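Side-chain contacts in unknown protein (Galdieria sulphuraria, PDB 2NYI), which is of unknown function but carries tandem ACT domains, a fold that in many relatives binds small ligands such as amino acids and regulates enzymes: residues A[35-40]-A[120-125]; A[94-99]-A[108-113]; A[6-11]-A[20-25]; A[143-148]-A[170-175]. One frame throughout, in Å; residues are numbered along the deposited sequence. Where two conformers were deposited one is given.

Contact 1: A[35-40]-A[120-125]; sequences SSRMAC and NIVELE
Arg37 sets its CG anti to its carbonyl carbon (chi1 -68°) and runs out extended from there to NE, so that its guanidinium arrives beside Val122 and Glu123. The same staggering at Glu123 (chi1 -47°), followed by a stretched chain, swings its carboxylate toward the arginine, which it crosses at about a right angle. Val122 presents CG1 in the plane of the guanidinium, at its edge, 3.6 Å from Arg37 NH1. The carbonyl oxygen of Val122 is also near that edge, yet its angle to NH1 is poor and the direct pair is no hydrogen bond. A water makes the link instead: it accepts from Arg37 NH1 at 2.8 Å and donates to Val122 O at 2.7 Å. Glu123 OE2 stands 4.0 Å from Arg37 NH2, well out of the guanidinium plane, and the two flat groups are 86° apart; no N-H points at the oxygen, so any attraction is probably one of charge only. Val122 and Glu123 form a classic beta bulge opposite Arg144. Strand 32-41 pairs with a strand of the second subunit, so the sheet runs on, and Arg37 NH1 makes a weak hydrogen bond to Cys40 O of that subunit. Arginine suits this place because its long chain carries several N-H donors across the space between the two sheets. The chemistry implies a water-mediated link supplemented by longer-range charge attraction.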
loop_
_atom_site.group_PDB
_atom_site.type_symbol
_atom_site.label_atom_id
_atom_site.label_comp_id
_atom_site.label_asym_id
_atom_site.label_seq_id
_atom_site.Cartn_x
_atom_site.Cartn_y
_atom_site.Cartn_z
ATOM N N SER A 35 -6.862 3.862 11.341
ATOM C CA SER A 35 -6.168 2.811 10.585
ATOM C C SER A 35 -5.423 3.455 9.443
ATOM O O SER A 35 -5.735 4.579 9.065
ATOM C CB SER A 35 -7.158 1.766 10.061
ATOM O OG SER A 35 -8.159 2.402 9.292
ATOM N N SER A 36 -4.437 2.732 8.907
ATOM C CA SER A 36 -3.617 3.259 7.816
ATOM C C SER A 36 -3.006 2.137 7.000
ATOM O O SER A 36 -2.714 1.033 7.509
ATOM C CB SER A 36 -2.535 4.205 8.345
ATOM O OG SER A 36 -1.658 3.500 9.208
ATOM N N ARG A 37 -2.773 2.429 5.730
ATOM C CA ARG A 37 -2.052 1.515 4.869
ATOM C C ARG A 37 -1.112 2.367 4.038
ATOM O O ARG A 37 -1.546 3.318 3.416
ATOM C CB ARG A 37 -3.030 0.779 3.963
ATOM C CG ARG A 37 -3.919 -0.191 4.765
ATOM C CD ARG A 37 -4.760 -1.093 3.918
ATOM N NE ARG A 37 -5.329 -2.169 4.730
ATOM C CZ ARG A 37 -6.113 -3.137 4.256
ATOM N NH1 ARG A 37 -6.454 -3.167 2.973
ATOM N NH2 ARG A 37 -6.571 -4.074 5.075
HETATM N N MSE A 38 0.179 2.024 4.040
HETATM C CA MSE A 38 1.176 2.828 3.335
HETATM C C MSE A 38 2.033 1.938 2.458
HETATM O O MSE A 38 2.495 0.864 2.900
HETATM C CB MSE A 38 2.060 3.580 4.345
HETATM C CG MSE A 38 3.176 4.390 3.704
HETATM SE SE MSE A 38 4.955 3.606 4.053
HETATM C CE MSE A 38 5.001 2.333 3.178
ATOM N N ALA A 39 2.268 2.416 1.238
ATOM C CA ALA A 39 3.042 1.700 0.238
ATOM C C ALA A 39 4.081 2.635 -0.349
ATOM O O ALA A 39 3.823 3.816 -0.580
ATOM C CB ALA A 39 2.143 1.195 -0.842
ATOM N N CYS A 40 5.315 2.140 -0.438
ATOM C CA CYS A 40 6.423 2.858 -1.062
ATOM C C CYS A 40 7.038 1.938 -2.109
ATOM O O CYS A 40 7.217 0.745 -1.872
ATOM C CB CYS A 40 7.506 3.233 -0.044
ATOM S SG CYS A 40 7.249 4.748 0.906
ATOM N N ASN A 120 -13.481 -7.691 -5.721
ATOM C CA ASN A 120 -12.730 -6.484 -5.398
ATOM C C ASN A 120 -11.365 -6.854 -4.842
ATOM O O ASN A 120 -11.233 -7.808 -4.095
ATOM C CB ASN A 120 -13.461 -5.586 -4.405
ATOM C CG ASN A 120 -12.832 -4.217 -4.295
ATOM O OD1 ASN A 120 -12.815 -3.443 -5.260
ATOM N ND2 ASN A 120 -12.305 -3.904 -3.115
ATOM N N ILE A 121 -10.355 -6.099 -5.241
ATOM C CA ILE A 121 -9.006 -6.335 -4.757
ATOM C C ILE A 121 -8.774 -5.455 -3.528
ATOM O O ILE A 121 -8.939 -4.228 -3.586
ATOM C CB ILE A 121 -7.957 -6.059 -5.868
ATOM C CG1 ILE A 121 -8.240 -6.927 -7.111
ATOM C CG2 ILE A 121 -6.543 -6.334 -5.335
ATOM C CD1 ILE A 121 -7.310 -6.641 -8.300
ATOM N N VAL A 122 -8.417 -6.089 -2.415
ATOM C CA VAL A 122 -8.236 -5.386 -1.150
ATOM C C VAL A 122 -6.756 -5.051 -0.917
ATOM O O VAL A 122 -6.431 -3.983 -0.383
ATOM C CB VAL A 122 -8.792 -6.220 0.038
ATOM C CG1 VAL A 122 -8.709 -5.411 1.334
ATOM C CG2 VAL A 122 -10.238 -6.626 -0.242
ATOM N N GLU A 123 -5.874 -5.973 -1.315
ATOM C CA GLU A 123 -4.414 -5.794 -1.160
ATOM C C GLU A 123 -3.786 -6.394 -2.398
ATOM O O GLU A 123 -4.297 -7.378 -2.916
ATOM C CB GLU A 123 -3.880 -6.574 0.060
ATOM C CG GLU A 123 -4.671 -6.415 1.365
ATOM C CD GLU A 123 -4.179 -7.335 2.498
ATOM O OE1 GLU A 123 -3.129 -8.003 2.340
ATOM O OE2 GLU A 123 -4.850 -7.381 3.552
ATOM N N LEU A 124 -2.661 -5.834 -2.869
ATOM C CA LEU A 124 -1.992 -6.406 -4.030
ATOM C C LEU A 124 -0.530 -6.026 -3.998
ATOM O O LEU A 124 -0.196 -4.876 -3.741
ATOM C CB LEU A 124 -2.629 -5.908 -5.340
ATOM C CG LEU A 124 -1.818 -6.229 -6.610
ATOM C CD1 LEU A 124 -1.957 -7.695 -6.879
ATOM C CD2 LEU A 124 -2.286 -5.421 -7.790
ATOM N N GLU A 125 0.333 -6.997 -4.213
ATOM C CA GLU A 125 1.721 -6.699 -4.581
ATOM C C GLU A 125 2.200 -7.656 -5.648
ATOM O O GLU A 125 1.848 -8.855 -5.642
ATOM C CB GLU A 125 2.673 -6.689 -3.372
ATOM C CG GLU A 125 2.705 -7.937 -2.502
ATOM C CD GLU A 125 3.596 -7.756 -1.242
ATOM O OE1 GLU A 125 4.603 -6.999 -1.302
ATOM O OE2 GLU A 125 3.274 -8.370 -0.197
HETATM O O HOH W 1 -4.676 -2.422 0.962
#

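Contact 2: A[94-99]-A[108-113]; sequences YELYVE and EAVTAV
Val110 on helix 106-116 pushes both of its methyl groups against the strand, one onto Leu96 and the other onto Val98. Its CG1 meets Leu96 CD2 at 4.0 Å, and its CG2 meets Val98 CG2 at 4.2 Å; in each pair the side chains reach toward one another and touch tip to tip. At Val110, chi1 173° turns the fork so that CG1, anti to the backbone N, is directed at Leu96 and CG2, anti to the carbonyl carbon, at Val98. Leu96 likewise has CG anti to its own N (chi1 169°), which carries its methyls out from the sheet toward the helix. Leu96 and Val98 are two apart along the strand and therefore project from the same face, both with CB directed at the helix. Val98 CA lies 8.7 Å from Val110 CA, and across that distance short side chains from both sides suffice to meet. Beta-branched valine suits such a place because it is wide near the backbone but short, while the longer leucine brings CD2 to the same Val110. All three residues are buried. The packing continues beyond them: Met141 of strand 137-148 touches Leu96, Val98 and Val110, and Leu159 of helix 152-166 lies against Leu96. The outer side of the helix meets the second subunit, where Glu108 OE2 makes a hydrogen bond with His20 NE2 of that chain. A first strand packed beneath the helix that follows it is the opening beta-alpha unit of the ferredoxin-like βαββαβ arrangement found in ACT domains.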
loop_
_atom_site.group_PDB
_atom_site.type_symbol
_atom_site.label_atom_id
_atom_site.label_comp_id
_atom_site.label_asym_id
_atom_site.label_seq_id
_atom_site.Cartn_x
_atom_site.Cartn_y
_atom_site.Cartn_z
ATOM N N TYR A 94 -10.258 -13.859 0.211
ATOM C CA TYR A 94 -9.466 -14.956 -0.287
ATOM C C TYR A 94 -8.070 -14.431 -0.535
ATOM O O TYR A 94 -7.893 -13.299 -1.003
ATOM C CB TYR A 94 -10.018 -15.463 -1.621
ATOM C CG TYR A 94 -11.420 -16.030 -1.520
ATOM C CD1 TYR A 94 -11.624 -17.387 -1.350
ATOM C CD2 TYR A 94 -12.526 -15.198 -1.586
ATOM C CE1 TYR A 94 -12.915 -17.919 -1.239
ATOM C CE2 TYR A 94 -13.840 -15.718 -1.438
ATOM C CZ TYR A 94 -14.014 -17.074 -1.285
ATOM O OH TYR A 94 -15.300 -17.594 -1.180
ATOM N N GLU A 95 -7.096 -15.266 -0.239
ATOM C CA GLU A 95 -5.703 -14.941 -0.536
ATOM C C GLU A 95 -5.403 -15.565 -1.893
ATOM O O GLU A 95 -5.700 -16.747 -2.135
ATOM C CB GLU A 95 -4.770 -15.487 0.548
ATOM C CG GLU A 95 -4.873 -14.737 1.880
ATOM C CD GLU A 95 -4.271 -13.319 1.825
ATOM O OE1 GLU A 95 -3.462 -13.024 0.907
ATOM O OE2 GLU A 95 -4.598 -12.499 2.715
ATOM N N LEU A 96 -4.854 -14.748 -2.781
ATOM C CA LEU A 96 -4.547 -15.164 -4.138
ATOM C C LEU A 96 -3.041 -15.079 -4.336
ATOM O O LEU A 96 -2.407 -14.065 -3.983
ATOM C CB LEU A 96 -5.304 -14.268 -5.133
ATOM C CG LEU A 96 -4.951 -14.326 -6.630
ATOM C CD1 LEU A 96 -5.427 -15.636 -7.247
ATOM C CD2 LEU A 96 -5.616 -13.183 -7.338
ATOM N N TYR A 97 -2.458 -16.138 -4.891
ATOM C CA TYR A 97 -1.013 -16.158 -5.141
ATOM C C TYR A 97 -0.777 -16.649 -6.560
ATOM O O TYR A 97 -1.432 -17.597 -7.005
ATOM C CB TYR A 97 -0.284 -17.082 -4.159
ATOM C CG TYR A 97 -0.600 -16.841 -2.704
ATOM C CD1 TYR A 97 0.051 -15.833 -1.980
ATOM C CD2 TYR A 97 -1.554 -17.620 -2.043
ATOM C CE1 TYR A 97 -0.243 -15.610 -0.633
ATOM C CE2 TYR A 97 -1.851 -17.409 -0.701
ATOM C CZ TYR A 97 -1.195 -16.403 -0.003
ATOM O OH TYR A 97 -1.500 -16.200 1.327
ATOM N N VAL A 98 0.114 -15.968 -7.276
ATOM C CA VAL A 98 0.448 -16.335 -8.654
ATOM C C VAL A 98 1.968 -16.379 -8.757
ATOM O O VAL A 98 2.649 -15.463 -8.282
ATOM C CB VAL A 98 -0.097 -15.287 -9.676
ATOM C CG1 VAL A 98 0.226 -15.691 -11.122
ATOM C CG2 VAL A 98 -1.612 -15.027 -9.474
ATOM N N GLU A 99 2.509 -17.430 -9.370
ATOM C CA GLU A 99 3.951 -17.477 -9.607
ATOM C C GLU A 99 4.241 -18.225 -10.903
ATOM O O GLU A 99 3.651 -19.278 -11.159
ATOM C CB GLU A 99 4.657 -18.145 -8.422
ATOM C CG GLU A 99 6.176 -18.203 -8.544
ATOM C CD GLU A 99 6.845 -18.736 -7.294
ATOM O OE1 GLU A 99 7.707 -19.630 -7.430
ATOM O OE2 GLU A 99 6.518 -18.263 -6.180
ATOM N N GLU A 108 -2.764 -8.462 -16.569
ATOM C CA GLU A 108 -4.054 -8.203 -17.234
ATOM C C GLU A 108 -4.940 -9.441 -17.200
ATOM O O GLU A 108 -6.148 -9.342 -16.941
ATOM C CB GLU A 108 -3.858 -7.707 -18.681
ATOM C CG GLU A 108 -5.142 -7.161 -19.346
ATOM C CD GLU A 108 -6.081 -8.246 -19.877
ATOM O OE1 GLU A 108 -5.628 -9.381 -20.171
ATOM O OE2 GLU A 108 -7.283 -7.954 -20.002
ATOM N N ALA A 109 -4.353 -10.607 -17.471
ATOM C CA ALA A 109 -5.136 -11.849 -17.517
ATOM C C ALA A 109 -5.766 -12.224 -16.167
ATOM O O ALA A 109 -6.933 -12.603 -16.122
ATOM C CB ALA A 109 -4.294 -13.008 -18.055
ATOM N N VAL A 110 -4.986 -12.123 -15.083
ATOM C CA VAL A 110 -5.477 -12.478 -13.746
ATOM C C VAL A 110 -6.544 -11.488 -13.324
ATOM O O VAL A 110 -7.638 -11.883 -12.916
ATOM C CB VAL A 110 -4.345 -12.523 -12.685
ATOM C CG1 VAL A 110 -4.917 -12.734 -11.280
ATOM C CG2 VAL A 110 -3.329 -13.624 -13.033
ATOM N N THR A 111 -6.227 -10.198 -13.428
ATOM C CA THR A 111 -7.176 -9.156 -13.031
ATOM C C THR A 111 -8.443 -9.110 -13.911
ATOM O O THR A 111 -9.499 -8.715 -13.456
ATOM C CB THR A 111 -6.500 -7.771 -12.934
ATOM O OG1 THR A 111 -5.979 -7.389 -14.209
ATOM C CG2 THR A 111 -5.349 -7.803 -11.915
ATOM N N ALA A 112 -8.350 -9.537 -15.170
ATOM C CA ALA A 112 -9.559 -9.635 -16.016
ATOM C C ALA A 112 -10.568 -10.628 -15.446
ATOM O O ALA A 112 -11.774 -10.360 -15.415
ATOM C CB ALA A 112 -9.179 -10.022 -17.467
ATOM N N VAL A 113 -10.061 -11.780 -15.003
ATOM C CA VAL A 113 -10.875 -12.795 -14.331
ATOM C C VAL A 113 -11.586 -12.187 -13.114
ATOM O O VAL A 113 -12.798 -12.322 -12.957
ATOM C CB VAL A 113 -10.014 -14.018 -13.894
ATOM C CG1 VAL A 113 -10.800 -14.941 -12.966
ATOM C CG2 VAL A 113 -9.531 -14.807 -15.103
#

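Contact 3: A[6-11]-A[20-25]; sequences FVVSVA and HDFSWA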
loop_
_atom_site.group_PDB
_atom_site.type_symbol
_atom_site.label_atom_id
_atom_site.label_comp_id
_atom_site.label_asym_id
_atom_site.label_seq_id
_atom_site.Cartn_x
_atom_site.Cartn_y
_atom_site.Cartn_z
ATOM N N PHE A 6 -12.728 10.484 8.789
ATOM C CA PHE A 6 -12.349 11.064 7.507
ATOM C C PHE A 6 -11.363 10.116 6.826
ATOM O O PHE A 6 -10.618 9.401 7.504
ATOM C CB PHE A 6 -11.691 12.440 7.704
ATOM C CG PHE A 6 -12.598 13.448 8.356
ATOM C CD1 PHE A 6 -13.429 14.241 7.593
ATOM C CD2 PHE A 6 -12.656 13.545 9.755
ATOM C CE1 PHE A 6 -14.307 15.169 8.214
ATOM C CE2 PHE A 6 -13.522 14.462 10.375
ATOM C CZ PHE A 6 -14.334 15.273 9.603
ATOM N N VAL A 7 -11.383 10.096 5.495
ATOM C CA VAL A 7 -10.436 9.310 4.705
ATOM C C VAL A 7 -9.489 10.290 4.045
ATOM O O VAL A 7 -9.913 11.238 3.372
ATOM C CB VAL A 7 -11.122 8.438 3.627
ATOM C CG1 VAL A 7 -10.135 7.411 3.078
ATOM C CG2 VAL A 7 -12.352 7.736 4.217
ATOM N N VAL A 8 -8.203 10.066 4.285
ATOM C CA VAL A 8 -7.137 10.924 3.805
ATOM C C VAL A 8 -6.220 10.104 2.892
ATOM O O VAL A 8 -5.839 8.982 3.249
ATOM C CB VAL A 8 -6.306 11.473 5.018
ATOM C CG1 VAL A 8 -5.089 12.266 4.544
ATOM C CG2 VAL A 8 -7.188 12.315 5.923
ATOM N N SER A 9 -5.913 10.650 1.718
ATOM C CA SER A 9 -4.934 10.062 0.795
ATOM C C SER A 9 -3.768 11.022 0.637
ATOM O O SER A 9 -3.975 12.234 0.494
ATOM C CB SER A 9 -5.573 9.821 -0.583
ATOM O OG SER A 9 -6.425 8.679 -0.553
ATOM N N VAL A 10 -2.550 10.483 0.657
ATOM C CA VAL A 10 -1.330 11.278 0.513
ATOM C C VAL A 10 -0.477 10.573 -0.537
ATOM O O VAL A 10 -0.265 9.345 -0.457
ATOM C CB VAL A 10 -0.542 11.337 1.855
ATOM C CG1 VAL A 10 0.805 12.116 1.707
ATOM C CG2 VAL A 10 -1.398 11.919 2.980
ATOM N N ALA A 11 0.034 11.335 -1.493
ATOM C CA ALA A 11 0.968 10.792 -2.472
ATOM C C ALA A 11 2.029 11.822 -2.823
ATOM O O ALA A 11 1.750 13.031 -2.909
ATOM C CB ALA A 11 0.207 10.363 -3.741
ATOM N N HIS A 20 6.285 10.376 9.731
ATOM C CA HIS A 20 6.439 11.178 10.943
ATOM C C HIS A 20 5.791 12.564 10.841
ATOM O O HIS A 20 5.081 12.994 11.768
ATOM C CB HIS A 20 7.888 11.288 11.398
ATOM C CG HIS A 20 8.030 12.128 12.630
ATOM N ND1 HIS A 20 8.637 13.361 12.614
ATOM C CD2 HIS A 20 7.526 11.971 13.878
ATOM C CE1 HIS A 20 8.563 13.902 13.820
ATOM N NE2 HIS A 20 7.893 13.079 14.605
ATOM N N ASP A 21 6.051 13.260 9.739
ATOM C CA ASP A 21 5.519 14.621 9.539
ATOM C C ASP A 21 4.004 14.603 9.551
ATOM O O ASP A 21 3.366 15.463 10.165
ATOM C CB ASP A 21 6.053 15.232 8.240
ATOM C CG ASP A 21 7.533 15.590 8.323
ATOM O OD1 ASP A 21 8.106 15.609 9.434
ATOM O OD2 ASP A 21 8.129 15.843 7.262
ATOM N N PHE A 22 3.441 13.602 8.869
ATOM C CA PHE A 22 1.989 13.355 8.823
ATOM C C PHE A 22 1.409 13.170 10.238
ATOM O O PHE A 22 0.425 13.828 10.629
ATOM C CB PHE A 22 1.735 12.096 7.965
ATOM C CG PHE A 22 0.286 11.731 7.825
ATOM C CD1 PHE A 22 -0.441 12.135 6.713
ATOM C CD2 PHE A 22 -0.347 10.960 8.800
ATOM C CE1 PHE A 22 -1.795 11.771 6.581
ATOM C CE2 PHE A 22 -1.695 10.606 8.674
ATOM C CZ PHE A 22 -2.411 11.025 7.563
ATOM N N SER A 23 2.051 12.285 11.001
ATOM C CA SER A 23 1.600 11.897 12.344
ATOM C C SER A 23 1.740 13.057 13.318
ATOM O O SER A 23 0.863 13.286 14.164
ATOM C CB SER A 23 2.443 10.713 12.833
ATOM O OG SER A 23 2.223 9.606 11.975
ATOM N N TRP A 24 2.847 13.785 13.202
ATOM C CA TRP A 24 3.049 14.974 14.021
ATOM C C TRP A 24 1.915 15.979 13.782
ATOM O O TRP A 24 1.348 16.542 14.735
ATOM C CB TRP A 24 4.419 15.599 13.741
ATOM C CG TRP A 24 4.675 16.738 14.650
ATOM C CD1 TRP A 24 5.301 16.694 15.863
ATOM C CD2 TRP A 24 4.246 18.098 14.462
ATOM N NE1 TRP A 24 5.313 17.954 16.431
ATOM C CE2 TRP A 24 4.680 18.831 15.590
ATOM C CE3 TRP A 24 3.554 18.769 13.444
ATOM C CZ2 TRP A 24 4.433 20.203 15.735
ATOM C CZ3 TRP A 24 3.310 20.142 13.588
ATOM C CH2 TRP A 24 3.752 20.837 14.726
ATOM N N ALA A 25 1.570 16.189 12.511
ATOM C CA ALA A 25 0.551 17.180 12.147
ATOM C C ALA A 25 -0.810 16.847 12.740
ATOM O O ALA A 25 -1.498 17.730 13.253
ATOM C CB ALA A 25 0.454 17.317 10.617
#
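The first strand and first helix of the N-terminal ACT domain, which begin its βαββαβ fold, are joined here through one aromatic ring that bridges two valines. Phe22 leans from helix 18-28 toward the strand and brings the CD1-CE1 side of its ring to the valines. Its CE1 lies 3.6 Å from Val10 CG2 and 3.9 Å from Val8 CG1. The valine methyls approach differently: Val8 CG1 sits at the ring edge, in its plane, its side chain coming from the direction opposite to the phenylalanine, while Val10 comes in at a slant to the phenylalanine side chain and also touches CD1, at 3.9 Å from its CG2. A chi1 of 180° places Phe22 CG anti to the helix backbone N and directs the ring from the helix toward the strand. Phenylalanine suits this place because the backbones are still 9.2 Å apart between Val10 CA and Phe22 CA, a gap that its long flat side chain spans. Short, branched valines fit the strand side, offering compact methyls to the ring. Around this apolar centre, Met47 and Val49 of strand 44-53 and Leu65 of helix 59-68 also pack on Phe22, and Leu69 in the following loop touches both Phe22 and Val10. Ser9, between the two valines, points to the other side of the sheet and hydrogen-bonds to Asp44 of the second subunit, so strand 4-13 lies between the helical layer and the dimer partner.

Contact 4: A[143-148]-A[170-175]; sequences SRVAFP and IDLEEV
The stretch from Arg144 to Phe147 runs at 90° to that from Leu172 to Val175, and the facing backbones stay well apart, the closest approach of CA atoms being 8.9 Å between Arg144 and Val175. Side chains bridge the gap on two faces of the sheet. On one, the guanidinium of Arg144 lies across Val175 at about a right angle: Val175 CG2 sits over one face, 3.6 Å above its plane and offset toward the rim, while CG1 comes to 3.3 Å from NH2. An extended chain, with CG anti to the backbone N (chi1 -167°), carries the arginine that far. Its N-H groups are engaged elsewhere, in salt bridges from NE to Glu93 and from NH1 to Glu95, which are likely to fix its orientation over the valine. An alanine in place of Arg144 is likely to leave those two carboxylates without their countercharge and Val175 without the flat cover over its methyls. On the helix side, Leu172 splits its methyls between two partners: CD1 meets Val145 CG2 at 4.2 Å, and CD2 touches the edge of the Phe147 ring at CZ, 4.0 Å away. Phe147 has CG between its N and carbonyl carbon (chi1 58°), which sends the ring inward, where it stacks with Tyr94. Leucine, valine and phenylalanine suit this buried face under helix 152-166, while arginine suits the other, where Glu93 and Glu95 supply carboxylates. Such reaching over strand 91-99, from one neighbour to the other, belongs to the antiparallel 2-3-1-4 sheet of the ferredoxin-like ACT fold.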
loop_
_atom_site.group_PDB
_atom_site.type_symbol
_atom_site.label_atom_id
_atom_site.label_comp_id
_atom_site.label_asym_id
_atom_site.label_seq_id
_atom_site.Cartn_x
_atom_site.Cartn_y
_atom_site.Cartn_z
ATOM N N SER A 143 -2.089 -11.337 -3.303
ATOM C CA SER A 143 -3.226 -10.440 -3.298
ATOM C C SER A 143 -4.276 -10.935 -2.288
ATOM O O SER A 143 -4.355 -12.138 -1.997
ATOM C CB SER A 143 -3.826 -10.408 -4.709
ATOM O OG SER A 143 -4.717 -9.316 -4.891
ATOM N N ARG A 144 -5.046 -9.998 -1.747
ATOM C CA ARG A 144 -6.272 -10.341 -1.033
ATOM C C ARG A 144 -7.439 -9.798 -1.841
ATOM O O ARG A 144 -7.474 -8.604 -2.193
ATOM C CB ARG A 144 -6.255 -9.748 0.369
ATOM C CG ARG A 144 -7.324 -10.287 1.313
ATOM C CD ARG A 144 -7.097 -9.612 2.654
ATOM N NE ARG A 144 -7.945 -10.099 3.733
ATOM C CZ ARG A 144 -7.518 -10.844 4.751
ATOM N NH1 ARG A 144 -6.246 -11.221 4.827
ATOM N NH2 ARG A 144 -8.373 -11.219 5.694
ATOM N N VAL A 145 -8.386 -10.681 -2.154
ATOM C CA VAL A 145 -9.548 -10.325 -2.971
ATOM C C VAL A 145 -10.830 -10.719 -2.248
ATOM O O VAL A 145 -10.804 -11.563 -1.358
ATOM C CB VAL A 145 -9.503 -11.011 -4.388
ATOM C CG1 VAL A 145 -8.217 -10.636 -5.133
ATOM C CG2 VAL A 145 -9.670 -12.562 -4.288
ATOM N N ALA A 146 -11.944 -10.089 -2.618
ATOM C CA ALA A 146 -13.221 -10.357 -1.974
ATOM C C ALA A 146 -14.301 -10.550 -3.021
ATOM O O ALA A 146 -14.436 -9.748 -3.953
ATOM C CB ALA A 146 -13.605 -9.219 -1.030
ATOM N N PHE A 147 -15.081 -11.611 -2.838
ATOM C CA PHE A 147 -16.230 -11.872 -3.688
ATOM C C PHE A 147 -17.198 -12.826 -3.002
ATOM O O PHE A 147 -16.825 -13.519 -2.036
ATOM C CB PHE A 147 -15.788 -12.409 -5.063
ATOM C CG PHE A 147 -14.965 -13.671 -4.997
ATOM C CD1 PHE A 147 -15.582 -14.908 -4.821
ATOM C CD2 PHE A 147 -13.573 -13.621 -5.122
ATOM C CE1 PHE A 147 -14.841 -16.073 -4.760
ATOM C CE2 PHE A 147 -12.814 -14.778 -5.055
ATOM C CZ PHE A 147 -13.440 -16.015 -4.895
ATOM N N PRO A 148 -18.467 -12.859 -3.479
ATOM C CA PRO A 148 -19.439 -13.798 -2.896
ATOM C C PRO A 148 -18.970 -15.238 -3.010
ATOM O O PRO A 148 -18.639 -15.704 -4.112
ATOM C CB PRO A 148 -20.698 -13.591 -3.752
ATOM C CG PRO A 148 -20.581 -12.156 -4.246
ATOM C CD PRO A 148 -19.077 -11.989 -4.500
ATOM N N ILE A 170 -1.312 -20.837 -9.767
ATOM C CA ILE A 170 -2.217 -19.932 -9.043
ATOM C C ILE A 170 -2.893 -20.671 -7.880
ATOM O O ILE A 170 -3.405 -21.784 -8.047
ATOM C CB ILE A 170 -3.295 -19.321 -9.993
ATOM C CG1 ILE A 170 -2.638 -18.484 -11.112
ATOM C CG2 ILE A 170 -4.282 -18.448 -9.218
ATOM C CD1 ILE A 170 -3.587 -18.046 -12.227
ATOM N N ASP A 171 -2.886 -20.056 -6.701
ATOM C CA ASP A 171 -3.567 -20.612 -5.543
ATOM C C ASP A 171 -4.574 -19.585 -5.078
ATOM O O ASP A 171 -4.287 -18.392 -5.086
ATOM C CB ASP A 171 -2.600 -20.900 -4.397
ATOM C CG ASP A 171 -1.582 -21.975 -4.743
ATOM O OD1 ASP A 171 -1.981 -23.025 -5.300
ATOM O OD2 ASP A 171 -0.385 -21.759 -4.456
ATOM N N LEU A 172 -5.748 -20.055 -4.690
ATOM C CA LEU A 172 -6.793 -19.188 -4.155
ATOM C C LEU A 172 -7.377 -19.863 -2.911
ATOM O O LEU A 172 -7.968 -20.962 -2.997
ATOM C CB LEU A 172 -7.870 -18.933 -5.215
ATOM C CG LEU A 172 -8.948 -17.908 -4.853
ATOM C CD1 LEU A 172 -8.372 -16.506 -4.793
ATOM C CD2 LEU A 172 -10.123 -17.988 -5.859
ATOM N N GLU A 173 -7.162 -19.238 -1.754
ATOM C CA GLU A 173 -7.519 -19.856 -0.473
ATOM C C GLU A 173 -8.377 -18.895 0.346
ATOM O O GLU A 173 -7.977 -17.754 0.588
ATOM C CB GLU A 173 -6.255 -20.243 0.308
ATOM C CG GLU A 173 -5.326 -21.253 -0.379
ATOM C CD GLU A 173 -5.800 -22.706 -0.280
ATOM O OE1 GLU A 173 -6.034 -23.193 0.850
ATOM O OE2 GLU A 173 -5.915 -23.369 -1.337
ATOM N N GLU A 174 -9.551 -19.358 0.773
ATOM C CA GLU A 174 -10.434 -18.533 1.590
ATOM C C GLU A 174 -9.793 -18.145 2.921
ATOM O O GLU A 174 -9.126 -18.961 3.557
ATOM C CB GLU A 174 -11.765 -19.239 1.818
ATOM C CG GLU A 174 -12.758 -18.360 2.501
ATOM C CD GLU A 174 -14.083 -19.063 2.713
ATOM O OE1 GLU A 174 -14.090 -20.308 2.806
ATOM O OE2 GLU A 174 -15.099 -18.362 2.801
ATOM N N VAL A 175 -9.972 -16.890 3.321
ATOM C CA VAL A 175 -9.513 -16.422 4.626
ATOM C C VAL A 175 -10.545 -16.865 5.650
ATOM O O VAL A 175 -11.743 -16.692 5.424
ATOM C CB VAL A 175 -9.401 -14.884 4.687
ATOM C CG1 VAL A 175 -9.066 -14.429 6.103
ATOM C CG2 VAL A 175 -8.337 -14.366 3.691
#

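How the contacts relate
The four contacts divide between two similar βαββαβ units. Contact 3 and contact 2 are equivalent strand-to-helix packings, one in each unit, with centres about 31 Å apart on opposite sides of the chain's centre. Contact 4 shares the sheet of contact 2, their centres about 9 Å apart, and backbone pairs such as Leu96 N to Ser143 O (2.8 Å, a probable hydrogen bond) tie them together. Contact 1 lies near the middle of the chain and joins the two sheets; it meets contact 4 through a probable hydrogen bond between Val122 N and Arg144 O, 2.7 Å apart. Contacts 1, 2 and 3 also reach the second subunit, and contacts 2 and 3 meet each other across that interface.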